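Local coordinates for hypothetical protein TM1553 (Thermotoga maritima, PDB 1VRM) that probably acts, like characterised ApbE-family members, as a flavin transferase that moves FMN from FAD onto target proteins, at residues Ile55-Lys58 with Thr62-Arg65; Ser279-Val284 with Leu295-Met300. All coordinates share one frame; numbering follows the deposited sequence.

Contact 1 of 2, residues Ile55-Lys58 with Thr62-Arg65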
ATOM      1  N   ILE A  55     -14.039   1.021   1.700  1.00  4.00           N
ATOM      2  CA  ILE A  55     -12.721   1.248   2.322  1.00  5.70           C
ATOM      3  C   ILE A  55     -12.126   2.566   1.773  1.00  5.33           C
ATOM      4  O   ILE A  55     -11.499   3.338   2.497  1.00  7.14           O
ATOM      5  CB  ILE A  55     -11.779   0.037   2.054  1.00  4.33           C
ATOM      6  CG1 ILE A  55     -12.309  -1.133   2.838  1.00  5.24           C
ATOM      7  CG2 ILE A  55     -10.325   0.417   2.284  1.00  7.51           C
ATOM      8  CD1 ILE A  55     -11.683  -2.412   2.418  1.00  8.58           C
ATOM      9  N   THR A  56     -12.316   2.824   0.476  1.00  4.26           N
ATOM     10  CA  THR A  56     -11.822   4.051  -0.151  1.00  6.11           C
ATOM     11  C   THR A  56     -12.301   5.298   0.608  1.00  7.47           C
ATOM     12  O   THR A  56     -11.511   6.210   0.875  1.00  9.79           O
ATOM     13  CB  THR A  56     -12.241   4.169  -1.633  1.00  8.28           C
ATOM     14  OG1 THR A  56     -11.712   3.057  -2.372  1.00  6.96           O
ATOM     15  CG2 THR A  56     -11.677   5.424  -2.259  1.00  7.31           C
ATOM     16  N   TYR A  57     -13.596   5.311   0.921  1.00  5.43           N
ATOM     17  CA  TYR A  57     -14.191   6.492   1.555  1.00  8.59           C
ATOM     18  C   TYR A  57     -13.968   6.503   3.061  1.00  8.42           C
ATOM     19  O   TYR A  57     -13.714   7.571   3.661  1.00  9.93           O
ATOM     20  CB  TYR A  57     -15.666   6.616   1.203  1.00  9.83           C
ATOM     21  CG  TYR A  57     -15.818   6.742  -0.311  1.00 14.39           C
ATOM     22  CD1 TYR A  57     -15.056   7.682  -1.011  1.00 20.34           C
ATOM     23  CD2 TYR A  57     -16.622   5.890  -1.024  1.00 26.08           C
ATOM     24  CE1 TYR A  57     -15.131   7.786  -2.395  1.00 31.44           C
ATOM     25  CE2 TYR A  57     -16.710   5.991  -2.411  1.00 24.32           C
ATOM     26  CZ  TYR A  57     -15.960   6.938  -3.082  1.00 28.80           C
ATOM     27  OH  TYR A  57     -16.039   7.052  -4.462  1.00 35.22           O
ATOM     28  N   LYS A  58     -14.012   5.326   3.679  1.00  5.55           N
ATOM     29  CA  LYS A  58     -13.908   5.250   5.123  1.00  5.25           C
ATOM     30  C   LYS A  58     -12.545   5.658   5.636  1.00  6.21           C
ATOM     31  O   LYS A  58     -12.432   6.226   6.742  1.00  7.84           O
ATOM     32  CB  LYS A  58     -14.237   3.845   5.617  1.00  7.76           C
ATOM     33  CG  LYS A  58     -14.149   3.680   7.112  1.00  5.89           C
ATOM     34  CD  LYS A  58     -14.726   2.378   7.591  1.00  8.89           C
ATOM     35  CE  LYS A  58     -14.544   2.221   9.092  1.00 10.29           C
ATOM     36  NZ  LYS A  58     -15.156   0.957   9.573  1.00 12.13           N
ATOM     37  N   THR A  62      -9.452  12.717   2.733  1.00  8.76           N
ATOM     38  CA  THR A  62     -10.256  13.905   2.411  1.00 12.19           C
ATOM     39  C   THR A  62     -11.767  13.770   2.453  1.00 12.35           C
ATOM     40  O   THR A  62     -12.471  14.772   2.647  1.00 12.22           O
ATOM     41  CB  THR A  62      -9.902  14.400   1.012  1.00 16.12           C
ATOM     42  OG1 THR A  62     -10.189  13.359   0.074  1.00 16.35           O
ATOM     43  CG2 THR A  62      -8.448  14.739   0.936  1.00 18.45           C
ATOM     44  N   ASP A  63     -12.277  12.563   2.277  1.00 10.56           N
ATOM     45  CA  ASP A  63     -13.736  12.384   2.181  1.00  8.60           C
ATOM     46  C   ASP A  63     -14.394  12.703   3.514  1.00 11.52           C
ATOM     47  O   ASP A  63     -13.954  12.268   4.556  1.00 11.56           O
ATOM     48  CB  ASP A  63     -14.133  10.958   1.793  1.00 10.86           C
ATOM     49  CG  ASP A  63     -15.577  10.873   1.377  1.00 16.39           C
ATOM     50  OD1 ASP A  63     -16.465  10.834   2.257  1.00 18.32           O
ATOM     51  OD2 ASP A  63     -15.793  10.824   0.160  1.00 26.50           O
ATOM     52  N   GLU A  64     -15.502  13.430   3.465  1.00 14.47           N
ATOM     53  CA  GLU A  64     -16.181  13.828   4.697  1.00 18.46           C
ATOM     54  C   GLU A  64     -16.692  12.633   5.487  1.00 14.87           C
ATOM     55  O   GLU A  64     -16.893  12.748   6.687  1.00 21.87           O
ATOM     56  CB  GLU A  64     -17.338  14.820   4.424  1.00 21.13           C
ATOM     57  CG  GLU A  64     -16.913  16.164   3.826  1.00 32.36           C
ATOM     58  CD  GLU A  64     -15.965  16.985   4.701  1.00 44.80           C
ATOM     59  OE1 GLU A  64     -15.780  16.656   5.897  1.00 50.72           O
ATOM     60  OE2 GLU A  64     -15.404  17.980   4.175  1.00 52.67           O
ATOM     61  N   ARG A  65     -16.876  11.486   4.837  1.00 17.25           N
ATOM     62  CA  ARG A  65     -17.362  10.270   5.507  1.00 19.10           C
ATOM     63  C   ARG A  65     -16.234   9.487   6.191  1.00 17.18           C
ATOM     64  O   ARG A  65     -16.457   8.413   6.746  1.00 17.94           O
ATOM     65  CB  ARG A  65     -18.039   9.352   4.480  1.00 22.64           C
ATOM     66  CG  ARG A  65     -19.232  10.010   3.729  1.00 24.84           C
ATOM     67  CD  ARG A  65     -19.634   9.204   2.481  1.00 26.11           C
ATOM     68  NE  ARG A  65     -18.795   9.467   1.315  1.00 31.82           N
ATOM     69  CZ  ARG A  65     -18.976   8.892   0.126  1.00 35.13           C
ATOM     70  NH1 ARG A  65     -19.985   8.041  -0.073  1.00 42.45           N
ATOM     71  NH2 ARG A  65     -18.166   9.186  -0.883  1.00 29.04           N
TER
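The guanidinium of Arg-65 lies flat on the ring of Tyr-57, its plane tilted by only 23° and its centre 4.1 Å from the ring centre. Arg-65 NH2 does most of the touching: it stands 3.3 Å above the ring plane, over the middle of the ring. With Arg-65 CZ 22° off the ring normal, this is a cation-pi contact. A bend at chi3 (-81°) turns the arginine back so that the same group also forms a side-on salt bridge with Asp-63, one hydrogen bond to each oxygen: Arg-65 NE to Asp-63 OD1 at 2.9 Å and Arg-65 NH2 to Asp-63 OD2 at 3.1 Å. The anti lone pair of Asp-63 OD1 takes the backbone N of Arg-65 at 2.7 Å, closing an Asx turn. Asp-63 OD2 also approaches Tyr-57 CD1 obliquely, at 3.4 Å. The approach of Lys-58 is looser, no nearer than 4.4 Å from its CA to Arg-65 O, and its amine goes off to Glu-84 and Asp-82. Arg-65 is exposed, although its NH2 is packed on the ring. The last turn of helix 41-58 thus meets the following loop through an arginine held at its edge by a carboxylate and over one face by an aromatic ring, which probably restrains its rotation despite the solvent.

Contact 2 of 2, residues Ser279-Val284 with Leu295-Met300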
ATOM      1  N   SER A 279       6.425  -2.876   0.937  1.00  4.61           N
ATOM      2  CA  SER A 279       6.957  -2.379  -0.338  1.00  5.46           C
ATOM      3  C   SER A 279       7.280  -0.879  -0.153  1.00  8.84           C
ATOM      4  O   SER A 279       8.271  -0.407  -0.659  1.00  7.92           O
ATOM      5  CB  SER A 279       6.035  -2.625  -1.515  1.00  9.27           C
ATOM      6  OG  SER A 279       4.853  -1.856  -1.421  1.00 10.54           O
ATOM      7  N   THR A 280       6.435  -0.169   0.616  1.00  6.67           N
ATOM      8  CA  THR A 280       6.688   1.224   0.929  1.00  6.28           C
ATOM      9  C   THR A 280       7.958   1.345   1.758  1.00  5.92           C
ATOM     10  O   THR A 280       8.837   2.136   1.468  1.00  8.03           O
ATOM     11  CB  THR A 280       5.454   1.805   1.680  1.00 10.74           C
ATOM     12  OG1 THR A 280       4.300   1.727   0.806  1.00 12.29           O
ATOM     13  CG2 THR A 280       5.681   3.237   2.118  1.00 13.63           C
ATOM     14  N   ALA A 281       8.046   0.560   2.830  1.00  5.89           N
ATOM     15  CA  ALA A 281       9.226   0.624   3.688  1.00  3.42           C
ATOM     16  C   ALA A 281      10.509   0.288   2.914  1.00  3.77           C
ATOM     17  O   ALA A 281      11.537   0.928   3.066  1.00  8.24           O
ATOM     18  CB  ALA A 281       9.108  -0.353   4.844  1.00  7.19           C
ATOM     19  N   GLY A 282      10.434  -0.759   2.101  1.00  5.76           N
ATOM     20  CA  GLY A 282      11.617  -1.166   1.301  1.00  7.20           C
ATOM     21  C   GLY A 282      12.040  -0.090   0.324  1.00  7.68           C
ATOM     22  O   GLY A 282      13.246   0.133   0.096  1.00  6.43           O
ATOM     23  N   PHE A 283      11.077   0.581  -0.283  1.00  4.86           N
ATOM     24  CA  PHE A 283      11.375   1.696  -1.193  1.00  7.25           C
ATOM     25  C   PHE A 283      12.194   2.780  -0.458  1.00  6.34           C
ATOM     26  O   PHE A 283      13.199   3.246  -0.933  1.00  9.21           O
ATOM     27  CB  PHE A 283      10.104   2.305  -1.716  1.00  7.96           C
ATOM     28  CG  PHE A 283      10.328   3.316  -2.821  1.00  8.31           C
ATOM     29  CD1 PHE A 283      10.669   4.624  -2.486  1.00  7.98           C
ATOM     30  CD2 PHE A 283      10.202   2.974  -4.144  1.00  7.91           C
ATOM     31  CE1 PHE A 283      10.859   5.582  -3.475  1.00 10.65           C
ATOM     32  CE2 PHE A 283      10.415   3.919  -5.149  1.00  9.75           C
ATOM     33  CZ  PHE A 283      10.734   5.225  -4.801  1.00  7.46           C
ATOM     34  N   VAL A 284      11.728   3.169   0.719  1.00  6.68           N
ATOM     35  CA  VAL A 284      12.400   4.163   1.526  1.00  8.35           C
ATOM     36  C   VAL A 284      13.777   3.698   1.997  1.00 10.49           C
ATOM     37  O   VAL A 284      14.694   4.483   2.055  1.00 14.54           O
ATOM     38  CB  VAL A 284      11.543   4.562   2.741  1.00  8.73           C
ATOM     39  CG1 VAL A 284      12.349   5.403   3.746  1.00 10.78           C
ATOM     40  CG2 VAL A 284      10.214   5.224   2.307  1.00  9.28           C
ATOM     41  N   LEU A 295      18.859  -8.480   1.950  1.00  6.45           N
ATOM     42  CA  LEU A 295      19.153  -9.511   2.959  1.00  7.74           C
ATOM     43  C   LEU A 295      18.035  -9.649   4.018  1.00  8.96           C
ATOM     44  O   LEU A 295      17.599 -10.745   4.314  1.00  9.69           O
ATOM     45  CB  LEU A 295      20.445  -9.181   3.631  1.00 10.66           C
ATOM     46  CG  LEU A 295      20.912 -10.129   4.723  1.00  9.76           C
ATOM     47  CD1 LEU A 295      21.163 -11.492   4.123  1.00 13.53           C
ATOM     48  CD2 LEU A 295      22.153  -9.578   5.410  1.00 12.75           C
ATOM     49  N   ASP A 296      17.619  -8.536   4.594  1.00  7.12           N
ATOM     50  CA  ASP A 296      16.768  -8.546   5.782  1.00  6.57           C
ATOM     51  C   ASP A 296      15.277  -8.718   5.474  1.00  7.54           C
ATOM     52  O   ASP A 296      14.559  -9.351   6.280  1.00  8.81           O
ATOM     53  CB  ASP A 296      16.948  -7.256   6.542  1.00  8.12           C
ATOM     54  CG  ASP A 296      18.296  -7.148   7.223  1.00 17.40           C
ATOM     55  OD1 ASP A 296      19.024  -8.180   7.299  1.00 13.79           O
ATOM     56  OD2 ASP A 296      18.601  -6.041   7.740  1.00 16.00           O
ATOM     57  N   PHE A 297      14.799  -8.177   4.341  1.00  5.43           N
ATOM     58  CA  PHE A 297      13.362  -8.201   4.069  1.00  4.61           C
ATOM     59  C   PHE A 297      12.743  -9.576   3.988  1.00  5.91           C
ATOM     60  O   PHE A 297      11.643  -9.770   4.515  1.00  6.06           O
ATOM     61  CB  PHE A 297      12.977  -7.309   2.880  1.00  6.37           C
ATOM     62  CG  PHE A 297      12.677  -5.901   3.291  1.00  8.08           C
ATOM     63  CD1 PHE A 297      13.535  -5.197   4.100  1.00  7.93           C
ATOM     64  CD2 PHE A 297      11.478  -5.302   2.940  1.00 10.63           C
ATOM     65  CE1 PHE A 297      13.245  -3.887   4.500  1.00 10.42           C
ATOM     66  CE2 PHE A 297      11.202  -4.009   3.302  1.00 10.53           C
ATOM     67  CZ  PHE A 297      12.066  -3.310   4.094  1.00  9.49           C
ATOM     68  N   PRO A 298      13.411 -10.541   3.348  1.00  6.56           N
ATOM     69  CA  PRO A 298      12.855 -11.899   3.271  1.00  7.77           C
ATOM     70  C   PRO A 298      12.646 -12.497   4.627  1.00 10.28           C
ATOM     71  O   PRO A 298      11.704 -13.279   4.800  1.00  7.11           O
ATOM     72  CB  PRO A 298      13.889 -12.668   2.477  1.00  8.64           C
ATOM     73  CG  PRO A 298      14.558 -11.583   1.608  1.00  8.14           C
ATOM     74  CD  PRO A 298      14.600 -10.380   2.482  1.00  6.52           C
ATOM     75  N   ASN A 299      13.444 -12.094   5.600  1.00  8.45           N
ATOM     76  CA  ASN A 299      13.241 -12.617   6.960  1.00  8.19           C
ATOM     77  C   ASN A 299      12.065 -12.020   7.728  1.00  9.81           C
ATOM     78  O   ASN A 299      11.769 -12.439   8.851  1.00 13.19           O
ATOM     79  CB  ASN A 299      14.528 -12.511   7.738  1.00  9.66           C
ATOM     80  CG  ASN A 299      15.637 -13.281   7.098  1.00  9.39           C
ATOM     81  OD1 ASN A 299      15.423 -14.351   6.547  1.00 10.08           O
ATOM     82  ND2 ASN A 299      16.867 -12.733   7.124  1.00 12.50           N
HETATM   83  N   MSE A 300      11.434 -11.009   7.140  1.00 10.88           N
HETATM   84  CA  MSE A 300      10.167 -10.445   7.589  1.00 14.68           C
HETATM   85  C   MSE A 300       8.997 -10.961   6.748  1.00 11.68           C
HETATM   86  O   MSE A 300       7.861 -10.526   6.927  1.00 15.22           O
HETATM   87  CB  MSE A 300      10.185  -8.945   7.457  1.00 14.22           C
HETATM   88  CG  MSE A 300      10.997  -8.284   8.499  1.00 20.27           C
HETATM   89 SE   MSE A 300      10.754  -6.293   8.294  1.00 46.86          SE
HETATM   90  CE  MSE A 300      11.677  -6.061   6.720  1.00 19.84           C
TER
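Phe-297 lays the CE2-CZ end of its ring against the backbone of Gly-282, with Phe-297 CE2 3.5 Å from Gly-282 CA and Phe-297 CZ 3.6 Å from Gly-282 N. The approach is oblique and uses no hydrogen bond. Beside it, Ala-281 CB adds a looser apolar contact to Phe-297 CZ at 4.2 Å. The closeness depends on the missing side chain: a CB built on Gly-282 would stand just 3.2 Å from Phe-297 CE2. With CG roughly anti to the carbonyl carbon (chi1 -89°), the ring of Phe-297 extends toward the 279-284 turn, and Met-300, present as selenomethionine, sets its CE 3.3 Å above the ring plane, offset toward the rim. The backbone bond from Met-300 N to Phe-297 O, 2.9 Å long, holds the short turn that brings this methyl over the ring. Leu-304 of strand 303-308 also touches Phe-297, while Phe-283, pointing away, packs against strand 262-269. Cutting the Phe-297 side chain back to an alanine is likely to open a gap beside Gly-282 and leave the Met-300 methyl without its ring. Gly-282 and Phe-297 are 15 residues apart, yet their CA atoms lie 7.8 Å apart, so the helical chain between them must fold back sharply. Entirely apolar in its side chains, the contact joins the two limbs of that bend by shape and buried surface, with no hydrogen bond across it.

Overall arrangement
Contact 1 is a surface contact and contact 2 a buried one. They lie on opposite sides of the chain's centre, with their own centres about 29 Å apart and their nearest atoms about 15 Å apart, so they do not touch. No helix or strand is shared: contact 1 joins the end of helix 41-58 to the loop that precedes helix 67-72, whereas contact 2 brings the chain of 272-296 and its exit back onto an earlier turn, close to strands 262-269 and 303-308. Their chemistry follows these places. At the surface, an aromatic ring pairs with charged groups whose bonds are directional; in the interior, an aromatic ring meets bare backbone and small residues.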